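Side-chain contacts in methyltransferase small domain-containing protein (Thermoplasma acidophilum, PDB 1NE2), which is of unconfirmed function but has the fold of S-adenosylmethionine-dependent methyltransferases and is probably a transferase of that class: residues I56-G61 and R129-K134; D133-F136 and W141-S144; K149-L154 and R187-I192; F153-F158 and F165-V170. All coordinates share one frame; numbering follows the deposited sequence.

Contact 1. Residues I56-G61 and R129-K134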
# COMPACT_ATOMS: atom_id res chain seq x y z
N ILE B 56 -0.07 1.07 -6.12
CA ILE B 56 -1.51 0.98 -6.26
C ILE B 56 -1.83 0.98 -7.75
O ILE B 56 -1.36 1.83 -8.51
CB ILE B 56 -2.27 2.15 -5.55
CG1 ILE B 56 -3.78 1.92 -5.71
CG2 ILE B 56 -1.83 3.51 -6.10
CD1 ILE B 56 -4.65 2.75 -4.76
N ASP B 57 -2.60 -0.02 -8.16
CA ASP B 57 -3.02 -0.18 -9.54
C ASP B 57 -4.49 0.21 -9.65
O ASP B 57 -5.36 -0.47 -9.08
CB ASP B 57 -2.81 -1.64 -9.97
CG ASP B 57 -3.18 -1.87 -11.42
OD1 ASP B 57 -3.03 -0.93 -12.22
OD2 ASP B 57 -3.60 -3.00 -11.76
N ALA B 58 -4.77 1.30 -10.35
CA ALA B 58 -6.13 1.81 -10.51
C ALA B 58 -6.83 1.24 -11.73
O ALA B 58 -6.27 1.22 -12.83
CB ALA B 58 -6.09 3.34 -10.60
N GLY B 59 -8.08 0.78 -11.54
CA GLY B 59 -8.83 0.19 -12.64
C GLY B 59 -8.11 -1.07 -13.07
O GLY B 59 -7.82 -1.30 -14.25
N THR B 60 -7.83 -1.92 -12.08
CA THR B 60 -7.07 -3.14 -12.28
C THR B 60 -7.66 -4.22 -13.20
O THR B 60 -6.91 -5.07 -13.70
CB THR B 60 -6.74 -3.76 -10.89
OG1 THR B 60 -5.65 -4.68 -11.03
CG2 THR B 60 -7.96 -4.49 -10.32
N GLY B 61 -8.97 -4.20 -13.43
CA GLY B 61 -9.56 -5.21 -14.29
C GLY B 61 -9.23 -6.61 -13.82
O GLY B 61 -9.45 -6.94 -12.66
N ARG B 129 -10.91 12.59 -15.58
CA ARG B 129 -10.11 13.54 -14.81
C ARG B 129 -10.03 13.07 -13.36
O ARG B 129 -9.09 13.41 -12.65
CB ARG B 129 -10.74 14.93 -14.87
CG ARG B 129 -10.84 15.52 -16.26
CD ARG B 129 -11.25 16.98 -16.22
NE ARG B 129 -11.36 17.55 -17.56
CZ ARG B 129 -11.60 18.84 -17.81
NH1 ARG B 129 -11.76 19.69 -16.80
NH2 ARG B 129 -11.68 19.27 -19.06
N ALA B 130 -11.02 12.30 -12.94
CA ALA B 130 -11.08 11.78 -11.58
C ALA B 130 -9.84 10.94 -11.28
O ALA B 130 -9.25 11.06 -10.20
CB ALA B 130 -12.34 10.94 -11.39
N PHE B 131 -9.46 10.09 -12.22
CA PHE B 131 -8.29 9.24 -12.03
C PHE B 131 -7.01 10.07 -11.96
O PHE B 131 -6.14 9.79 -11.15
CB PHE B 131 -8.17 8.21 -13.16
CG PHE B 131 -8.92 6.94 -12.89
CD1 PHE B 131 -10.31 6.95 -12.73
CD2 PHE B 131 -8.25 5.73 -12.77
CE1 PHE B 131 -11.00 5.78 -12.45
CE2 PHE B 131 -8.93 4.55 -12.50
CZ PHE B 131 -10.31 4.57 -12.33
N ILE B 132 -6.91 11.08 -12.82
CA ILE B 132 -5.73 11.92 -12.82
C ILE B 132 -5.64 12.67 -11.50
O ILE B 132 -4.60 12.69 -10.85
CB ILE B 132 -5.77 12.94 -13.99
CG1 ILE B 132 -5.89 12.19 -15.32
CG2 ILE B 132 -4.51 13.79 -13.97
CD1 ILE B 132 -6.05 13.09 -16.52
N ASP B 133 -6.76 13.27 -11.08
CA ASP B 133 -6.79 14.01 -9.82
C ASP B 133 -6.43 13.13 -8.64
O ASP B 133 -5.63 13.51 -7.78
CB ASP B 133 -8.18 14.61 -9.60
CG ASP B 133 -8.42 15.85 -10.43
OD1 ASP B 133 -9.56 16.34 -10.45
OD2 ASP B 133 -7.46 16.34 -11.07
N LYS B 134 -7.02 11.94 -8.58
CA LYS B 134 -6.74 11.03 -7.47
C LYS B 134 -5.28 10.60 -7.46
O LYS B 134 -4.66 10.49 -6.39
CB LYS B 134 -7.64 9.79 -7.57
CG LYS B 134 -7.48 8.81 -6.40
CD LYS B 134 -8.46 9.07 -5.27
CE LYS B 134 -8.23 10.39 -4.55
NZ LYS B 134 -9.25 10.60 -3.47
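Ala58, the last residue of strand 54-58, and Phe131, on helix 126-138, bring the two backbones nearest, their CA atoms 7.9 Å apart, and no hydrogen bond crosses between the segments. A single ring bridges that gap. The CA-CB bonds of Ala58 and Phe131 both point toward the opposite segment, and the methyl CB of Ala58 stands 3.6 Å from Phe131 CE2 and 3.9 Å from Phe131 CD2, an oblique approach to the ring. Where the strand gives way to the loop, the backbone N of Gly59 lies close to the ring plane, at the edge, 4.0 Å from Phe131 CE2. The contact is thus narrow, 89 Å² in all, and apolar. Met116 and Val104 also touch the phenylalanine. Just beyond, Thr60 OG1 donates to Asp57 OD2 at 2.7 Å, meeting the anti side of that oxygen 34° out of the carboxylate plane; this bond ties the loop back to the strand, and Asp81 accepts from the N of Gly61. A central parallel strand running into a glycine-rich turn, with a helix packed beside its end, is the Rossmann-like arrangement of AdoMet-dependent methyltransferases, where this turn commonly borders the cofactor pocket.

Contact 2. Residues D133-F136 and W141-S144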
# COMPACT_ATOMS: atom_id res chain seq x y z
N ASP B 133 -6.76 13.27 -11.08
CA ASP B 133 -6.79 14.01 -9.82
C ASP B 133 -6.43 13.13 -8.64
O ASP B 133 -5.63 13.51 -7.78
CB ASP B 133 -8.18 14.61 -9.60
CG ASP B 133 -8.42 15.85 -10.43
OD1 ASP B 133 -9.56 16.34 -10.45
OD2 ASP B 133 -7.46 16.34 -11.07
N LYS B 134 -7.02 11.94 -8.58
CA LYS B 134 -6.74 11.03 -7.47
C LYS B 134 -5.28 10.60 -7.46
O LYS B 134 -4.66 10.49 -6.39
CB LYS B 134 -7.64 9.79 -7.57
CG LYS B 134 -7.48 8.81 -6.40
CD LYS B 134 -8.46 9.07 -5.27
CE LYS B 134 -8.23 10.39 -4.55
NZ LYS B 134 -9.25 10.60 -3.47
N ALA B 135 -4.72 10.36 -8.64
CA ALA B 135 -3.33 9.94 -8.75
C ALA B 135 -2.38 10.95 -8.11
O ALA B 135 -1.51 10.59 -7.34
CB ALA B 135 -2.95 9.71 -10.22
N PHE B 136 -2.58 12.23 -8.44
CA PHE B 136 -1.72 13.27 -7.90
C PHE B 136 -1.91 13.59 -6.42
O PHE B 136 -1.09 14.27 -5.81
CB PHE B 136 -1.85 14.53 -8.76
CG PHE B 136 -1.08 14.44 -10.04
CD1 PHE B 136 0.29 14.68 -10.06
CD2 PHE B 136 -1.71 14.05 -11.22
CE1 PHE B 136 1.03 14.53 -11.24
CE2 PHE B 136 -0.98 13.89 -12.40
CZ PHE B 136 0.39 14.14 -12.41
N TRP B 141 5.01 8.76 -7.79
CA TRP B 141 5.32 8.39 -9.17
C TRP B 141 4.06 7.86 -9.84
O TRP B 141 3.44 6.91 -9.37
CB TRP B 141 6.42 7.33 -9.19
CG TRP B 141 7.67 7.79 -8.50
CD1 TRP B 141 7.97 7.66 -7.17
CD2 TRP B 141 8.76 8.49 -9.10
NE1 TRP B 141 9.18 8.25 -6.91
CE2 TRP B 141 9.69 8.77 -8.07
CE3 TRP B 141 9.04 8.92 -10.40
CZ2 TRP B 141 10.89 9.46 -8.31
CZ3 TRP B 141 10.23 9.60 -10.64
CH2 TRP B 141 11.14 9.86 -9.60
N ILE B 142 3.69 8.49 -10.95
CA ILE B 142 2.46 8.15 -11.67
C ILE B 142 2.72 7.66 -13.09
O ILE B 142 3.42 8.32 -13.87
CB ILE B 142 1.55 9.41 -11.67
CG1 ILE B 142 1.16 9.75 -10.22
CG2 ILE B 142 0.32 9.18 -12.54
CD1 ILE B 142 0.70 11.18 -10.00
N TYR B 143 2.14 6.52 -13.43
CA TYR B 143 2.30 5.91 -14.75
C TYR B 143 0.96 5.58 -15.38
O TYR B 143 0.02 5.17 -14.69
CB TYR B 143 3.11 4.61 -14.63
CG TYR B 143 4.54 4.81 -14.19
CD1 TYR B 143 5.55 5.00 -15.13
CD2 TYR B 143 4.88 4.78 -12.84
CE1 TYR B 143 6.88 5.16 -14.73
CE2 TYR B 143 6.21 4.94 -12.43
CZ TYR B 143 7.20 5.12 -13.38
OH TYR B 143 8.52 5.23 -12.99
N SER B 144 0.88 5.75 -16.70
CA SER B 144 -0.35 5.47 -17.43
C SER B 144 -0.03 4.91 -18.80
O SER B 144 0.92 5.34 -19.45
CB SER B 144 -1.18 6.75 -17.60
OG SER B 144 -2.35 6.51 -18.39
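Ile142 sends its CD1 methyl onto the Phe136 ring almost squarely: the carbon stands 3.5 Å from the ring centroid and only 11° off the normal, a CH-pi contact over one face. All six ring carbons lie within 4.0 Å of Ile142 CD1, which is the pattern expected of a methyl centred on a ring and not hung over its rim. Two torsions aim it. At Ile142, CG1 is anti to the carbonyl carbon (chi1 -63°) and the chain then runs on extended to CD1; at Phe136, CG likewise lies beside the backbone N (chi1 -78°), which swings the ring nearer the strand than its CB bond alone would suggest. The two side chains cross at about a right angle. Helix 126-138 and strand 142-147 are the second and third elements of a beta-alpha-beta unit begun by strand 111-116, and Trp114 of that first strand also touches Ala135. Ala135 fills the rest of the interface, its CB 3.9 Å from Ile142 CD1 and 4.0 Å from Ile142 CG2, so that both ends of the branched side chain rest on one small methyl. The same CD1 comes within 3.5 Å of the carbonyl O of Ala135, a van der Waals approach on the helix backbone.

Contact 3. Residues K149-L154 and R187-I192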
# COMPACT_ATOMS: atom_id res chain seq x y z
N LYS B 149 -4.87 8.85 -28.36
CA LYS B 149 -5.77 9.96 -28.67
C LYS B 149 -5.91 10.92 -27.50
O LYS B 149 -6.30 12.07 -27.68
CB LYS B 149 -7.15 9.44 -29.07
CG LYS B 149 -7.19 8.68 -30.39
CD LYS B 149 -8.61 8.55 -30.92
CE LYS B 149 -9.54 7.89 -29.91
NZ LYS B 149 -10.94 7.83 -30.39
N ALA B 150 -5.60 10.45 -26.30
CA ALA B 150 -5.69 11.29 -25.11
C ALA B 150 -4.32 11.91 -24.78
O ALA B 150 -4.16 12.60 -23.78
CB ALA B 150 -6.18 10.47 -23.92
N ARG B 151 -3.36 11.66 -25.66
CA ARG B 151 -1.99 12.13 -25.50
C ARG B 151 -1.84 13.62 -25.16
O ARG B 151 -1.19 13.97 -24.17
CB ARG B 151 -1.20 11.82 -26.78
CG ARG B 151 0.30 11.82 -26.60
CD ARG B 151 0.99 11.35 -27.86
NE ARG B 151 2.41 11.06 -27.62
CZ ARG B 151 3.25 10.62 -28.55
NH1 ARG B 151 2.82 10.41 -29.79
NH2 ARG B 151 4.51 10.37 -28.24
N ASP B 152 -2.43 14.48 -25.98
CA ASP B 152 -2.34 15.92 -25.75
C ASP B 152 -2.92 16.32 -24.41
O ASP B 152 -2.29 17.05 -23.63
CB ASP B 152 -3.05 16.68 -26.87
CG ASP B 152 -2.42 16.43 -28.24
OD1 ASP B 152 -1.20 16.65 -28.38
OD2 ASP B 152 -3.15 16.03 -29.16
N PHE B 153 -4.13 15.85 -24.13
CA PHE B 153 -4.81 16.16 -22.88
C PHE B 153 -4.00 15.67 -21.68
O PHE B 153 -3.79 16.40 -20.72
CB PHE B 153 -6.19 15.51 -22.85
CG PHE B 153 -6.92 15.68 -21.54
CD1 PHE B 153 -7.32 16.94 -21.11
CD2 PHE B 153 -7.20 14.58 -20.74
CE1 PHE B 153 -8.00 17.10 -19.90
CE2 PHE B 153 -7.88 14.73 -19.53
CZ PHE B 153 -8.28 15.99 -19.11
N LEU B 154 -3.54 14.42 -21.75
CA LEU B 154 -2.77 13.85 -20.65
C LEU B 154 -1.46 14.57 -20.40
O LEU B 154 -1.12 14.86 -19.26
CB LEU B 154 -2.52 12.36 -20.90
CG LEU B 154 -3.78 11.49 -20.81
CD1 LEU B 154 -3.41 10.04 -21.08
CD2 LEU B 154 -4.41 11.63 -19.43
N ARG B 187 -1.76 -1.55 -36.81
CA ARG B 187 -1.49 -1.27 -35.41
C ARG B 187 -1.66 0.18 -35.03
O ARG B 187 -0.97 1.06 -35.54
CB ARG B 187 -0.07 -1.74 -35.07
CG ARG B 187 0.10 -3.25 -35.10
CD ARG B 187 1.52 -3.66 -35.39
NE ARG B 187 2.47 -3.30 -34.34
CZ ARG B 187 2.47 -3.82 -33.12
NH1 ARG B 187 1.56 -4.73 -32.78
NH2 ARG B 187 3.38 -3.45 -32.23
N ILE B 188 -2.60 0.44 -34.12
CA ILE B 188 -2.86 1.79 -33.65
C ILE B 188 -1.79 2.24 -32.67
O ILE B 188 -0.94 1.46 -32.25
CB ILE B 188 -4.24 1.91 -32.96
CG1 ILE B 188 -4.40 0.79 -31.92
CG2 ILE B 188 -5.34 1.87 -34.00
CD1 ILE B 188 -5.72 0.82 -31.18
N GLU B 189 -1.84 3.51 -32.30
CA GLU B 189 -0.85 4.07 -31.39
C GLU B 189 -1.34 4.21 -29.96
O GLU B 189 -2.45 4.69 -29.70
CB GLU B 189 -0.41 5.44 -31.92
CG GLU B 189 0.84 6.00 -31.28
CD GLU B 189 1.27 7.31 -31.92
OE1 GLU B 189 1.45 7.34 -33.16
OE2 GLU B 189 1.44 8.31 -31.19
N ALA B 190 -0.52 3.76 -29.02
CA ALA B 190 -0.83 3.88 -27.60
C ALA B 190 0.27 4.76 -27.04
O ALA B 190 1.27 5.02 -27.72
CB ALA B 190 -0.82 2.50 -26.93
N VAL B 191 0.10 5.22 -25.81
CA VAL B 191 1.10 6.07 -25.20
C VAL B 191 1.35 5.70 -23.75
O VAL B 191 0.41 5.40 -23.00
CB VAL B 191 0.70 7.57 -25.29
CG1 VAL B 191 -0.56 7.83 -24.48
CG2 VAL B 191 1.84 8.44 -24.78
N ILE B 192 2.62 5.71 -23.37
CA ILE B 192 3.05 5.42 -22.01
C ILE B 192 3.55 6.71 -21.39
O ILE B 192 4.42 7.38 -21.95
CB ILE B 192 4.20 4.39 -21.98
CG1 ILE B 192 3.68 3.01 -22.38
CG2 ILE B 192 4.83 4.35 -20.57
CD1 ILE B 192 4.79 1.96 -22.48
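Arg151 reaches past Val191 to the carboxylate of Glu189, so one long side chain serves an apolar and an ionic contact. Its CG is anti to the backbone N (chi1 -160°) and the chain continues extended to NE, which carries the guanidinium clear of the helix. On the way it passes obliquely across the CG2 methyl of Val191, which lies 4.1 Å from Arg151 CG and 3.9 Å from Arg151 NE. At the far end Arg151 NH1 forms a salt bridge with Glu189 OE2 at 2.9 Å. The two flat groups stand 88° apart, nearly perpendicular, and the carboxylate oxygen approaches the guanidinium obliquely; only OE2 of Glu189 comes close, OE1 standing about 4.8 Å from Arg151 NH1. This is therefore a single-point ion pair and not a two-pronged grip, and its attraction should be chiefly electrostatic. Glu189 is itself extended, with CG anti to its backbone N, and meets the arginine at about a right angle. A second acid shares the cation, since Arg151 NE is bridged to Glu167 of strand 162-173. The contact fastens the first turn of helix 151-161 across strand 187-197, which runs antiparallel between strands 142-147 and 162-173; Val191 bonds through its backbone to Gly146 on the former, while Leu154, on the same helix, packs against Ile132 of helix 126-138.

Contact 4. Residues F153-F158 and F165-V170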
# COMPACT_ATOMS: atom_id res chain seq x y z
N PHE B 153 -4.13 15.85 -24.13
CA PHE B 153 -4.81 16.16 -22.88
C PHE B 153 -4.00 15.67 -21.68
O PHE B 153 -3.79 16.40 -20.72
CB PHE B 153 -6.19 15.51 -22.85
CG PHE B 153 -6.92 15.68 -21.54
CD1 PHE B 153 -7.32 16.94 -21.11
CD2 PHE B 153 -7.20 14.58 -20.74
CE1 PHE B 153 -8.00 17.10 -19.90
CE2 PHE B 153 -7.88 14.73 -19.53
CZ PHE B 153 -8.28 15.99 -19.11
N LEU B 154 -3.54 14.42 -21.75
CA LEU B 154 -2.77 13.85 -20.65
C LEU B 154 -1.46 14.57 -20.40
O LEU B 154 -1.12 14.86 -19.26
CB LEU B 154 -2.52 12.36 -20.90
CG LEU B 154 -3.78 11.49 -20.81
CD1 LEU B 154 -3.41 10.04 -21.08
CD2 LEU B 154 -4.41 11.63 -19.43
N ARG B 155 -0.71 14.87 -21.46
CA ARG B 155 0.56 15.56 -21.31
C ARG B 155 0.33 16.91 -20.63
O ARG B 155 1.05 17.29 -19.71
CB ARG B 155 1.21 15.78 -22.67
CG ARG B 155 2.54 16.52 -22.61
CD ARG B 155 3.14 16.66 -24.00
NE ARG B 155 2.18 17.22 -24.95
CZ ARG B 155 1.71 16.58 -26.02
NH1 ARG B 155 2.13 15.35 -26.30
NH2 ARG B 155 0.83 17.17 -26.81
N ARG B 156 -0.71 17.62 -21.07
CA ARG B 156 -1.03 18.93 -20.50
C ARG B 156 -1.30 18.78 -19.00
O ARG B 156 -0.69 19.47 -18.18
CB ARG B 156 -2.26 19.52 -21.18
CG ARG B 156 -2.55 20.96 -20.81
CD ARG B 156 -3.95 21.37 -21.27
NE ARG B 156 -4.98 20.88 -20.35
CZ ARG B 156 -6.28 20.92 -20.60
NH1 ARG B 156 -6.73 21.42 -21.75
NH2 ARG B 156 -7.15 20.46 -19.70
N GLU B 157 -2.23 17.89 -18.66
CA GLU B 157 -2.60 17.66 -17.27
C GLU B 157 -1.46 17.15 -16.40
O GLU B 157 -1.27 17.63 -15.27
CB GLU B 157 -3.78 16.69 -17.19
CG GLU B 157 -5.09 17.24 -17.75
CD GLU B 157 -5.45 18.59 -17.16
OE1 GLU B 157 -5.25 19.62 -17.86
OE2 GLU B 157 -5.93 18.64 -16.01
N PHE B 158 -0.71 16.17 -16.89
CA PHE B 158 0.40 15.63 -16.11
C PHE B 158 1.50 16.66 -15.87
O PHE B 158 2.02 16.77 -14.77
CB PHE B 158 1.01 14.40 -16.81
CG PHE B 158 0.12 13.19 -16.79
CD1 PHE B 158 -0.65 12.88 -15.67
CD2 PHE B 158 0.09 12.32 -17.88
CE1 PHE B 158 -1.43 11.72 -15.63
CE2 PHE B 158 -0.69 11.16 -17.85
CZ PHE B 158 -1.45 10.86 -16.73
N PHE B 165 8.59 12.56 -17.31
CA PHE B 165 9.89 12.07 -17.74
C PHE B 165 9.76 11.01 -18.82
O PHE B 165 10.76 10.61 -19.43
CB PHE B 165 10.69 11.56 -16.54
CG PHE B 165 10.02 10.47 -15.78
CD1 PHE B 165 10.15 9.15 -16.19
CD2 PHE B 165 9.28 10.76 -14.63
CE1 PHE B 165 9.55 8.12 -15.47
CE2 PHE B 165 8.68 9.74 -13.90
CZ PHE B 165 8.81 8.41 -14.33
N ARG B 166 8.54 10.55 -19.07
CA ARG B 166 8.30 9.57 -20.12
C ARG B 166 6.98 9.80 -20.85
O ARG B 166 5.93 9.99 -20.23
CB ARG B 166 8.32 8.14 -19.56
CG ARG B 166 8.03 7.06 -20.63
CD ARG B 166 8.35 5.66 -20.12
NE ARG B 166 9.73 5.60 -19.63
CZ ARG B 166 10.08 5.16 -18.43
NH1 ARG B 166 9.16 4.73 -17.58
NH2 ARG B 166 11.36 5.20 -18.05
N GLU B 167 7.07 9.83 -22.18
CA GLU B 167 5.91 9.96 -23.06
C GLU B 167 6.38 9.15 -24.25
O GLU B 167 6.99 9.67 -25.19
CB GLU B 167 5.64 11.40 -23.50
CG GLU B 167 4.31 11.49 -24.23
CD GLU B 167 3.98 12.88 -24.72
OE1 GLU B 167 4.49 13.86 -24.15
OE2 GLU B 167 3.19 12.98 -25.68
N GLU B 168 6.09 7.86 -24.17
CA GLU B 168 6.55 6.91 -25.17
C GLU B 168 5.47 6.31 -26.06
O GLU B 168 4.42 5.88 -25.58
CB GLU B 168 7.30 5.80 -24.44
CG GLU B 168 7.85 4.71 -25.33
CD GLU B 168 8.46 3.60 -24.52
OE1 GLU B 168 8.54 3.74 -23.28
OE2 GLU B 168 8.88 2.59 -25.11
N LYS B 169 5.75 6.26 -27.35
CA LYS B 169 4.81 5.69 -28.30
C LYS B 169 5.01 4.18 -28.36
O LYS B 169 6.13 3.70 -28.50
CB LYS B 169 5.03 6.30 -29.69
CG LYS B 169 4.12 5.74 -30.77
CD LYS B 169 4.41 6.35 -32.13
CE LYS B 169 5.80 5.95 -32.63
NZ LYS B 169 6.07 6.47 -34.00
N VAL B 170 3.92 3.44 -28.23
CA VAL B 170 3.95 1.99 -28.30
C VAL B 170 2.83 1.58 -29.25
O VAL B 170 1.76 2.19 -29.26
CB VAL B 170 3.74 1.33 -26.91
CG1 VAL B 170 4.87 1.72 -25.98
CG2 VAL B 170 2.42 1.75 -26.34
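Glu167 uses its two carboxylate oxygens on Arg155 in different ways, one on the charged end and the other mainly against the aliphatic chain. OE2 pairs with Arg155 NH1 at 2.7 Å, a salt bridge whose hydrogen bond is weak because the N-H...O angle is only 126°. OE1 lies mainly beside the methylenes, 3.1 Å from Arg155 CD and 3.6 Å from Arg155 CG. A bend explains both: Arg155 leaves the helix with CG anti to the backbone N, then turns at chi3 (51°), bringing the guanidinium edge to the carboxylate. Glu167 comes straight out from strand 162-173, extended beyond CG. The guanidinium and carboxylate planes are 24° apart, and OE2 sits at the guanidinium edge; the pair is short and nearly coplanar, yet the bond itself is bent. Helix 151-161 and the strand that follows it are joined here near the surface. The stronger polar partner of Arg155 is Asp152, one turn back on its own helix, which bridges NH2, and Glu167 OE2 also takes Arg151 NE. Two arginines and three acids, Glu189 included, thus form a chain of ion pairs in which each charge is partly balanced, and the Arg155-Glu167 link is likely held mainly by electrostatics.

Overall arrangement
The four contacts follow the chain in the order 1, 2, 3, 4 by first segment, and all reach the same mixed sheet. Contacts 1 and 2 share helix 126-138, with centres about 7 Å apart; contacts 3 and 4 share helix 151-161, with centres about 8 Å apart. Between these pairs the centres lie about 12 to 17 Å from each other. The two helices pack together, Ile132 CD1 meeting Leu154 CD2 at 3.6 Å and Phe136 CE2 meeting Phe158 CD1 at 3.4 Å. Contacts 1 and 2 are mainly apolar and belong to the parallel part of the sheet, whereas contacts 3 and 4 tie its antiparallel end with ion pairs, consistent with a Rossmann-like methyltransferase fold.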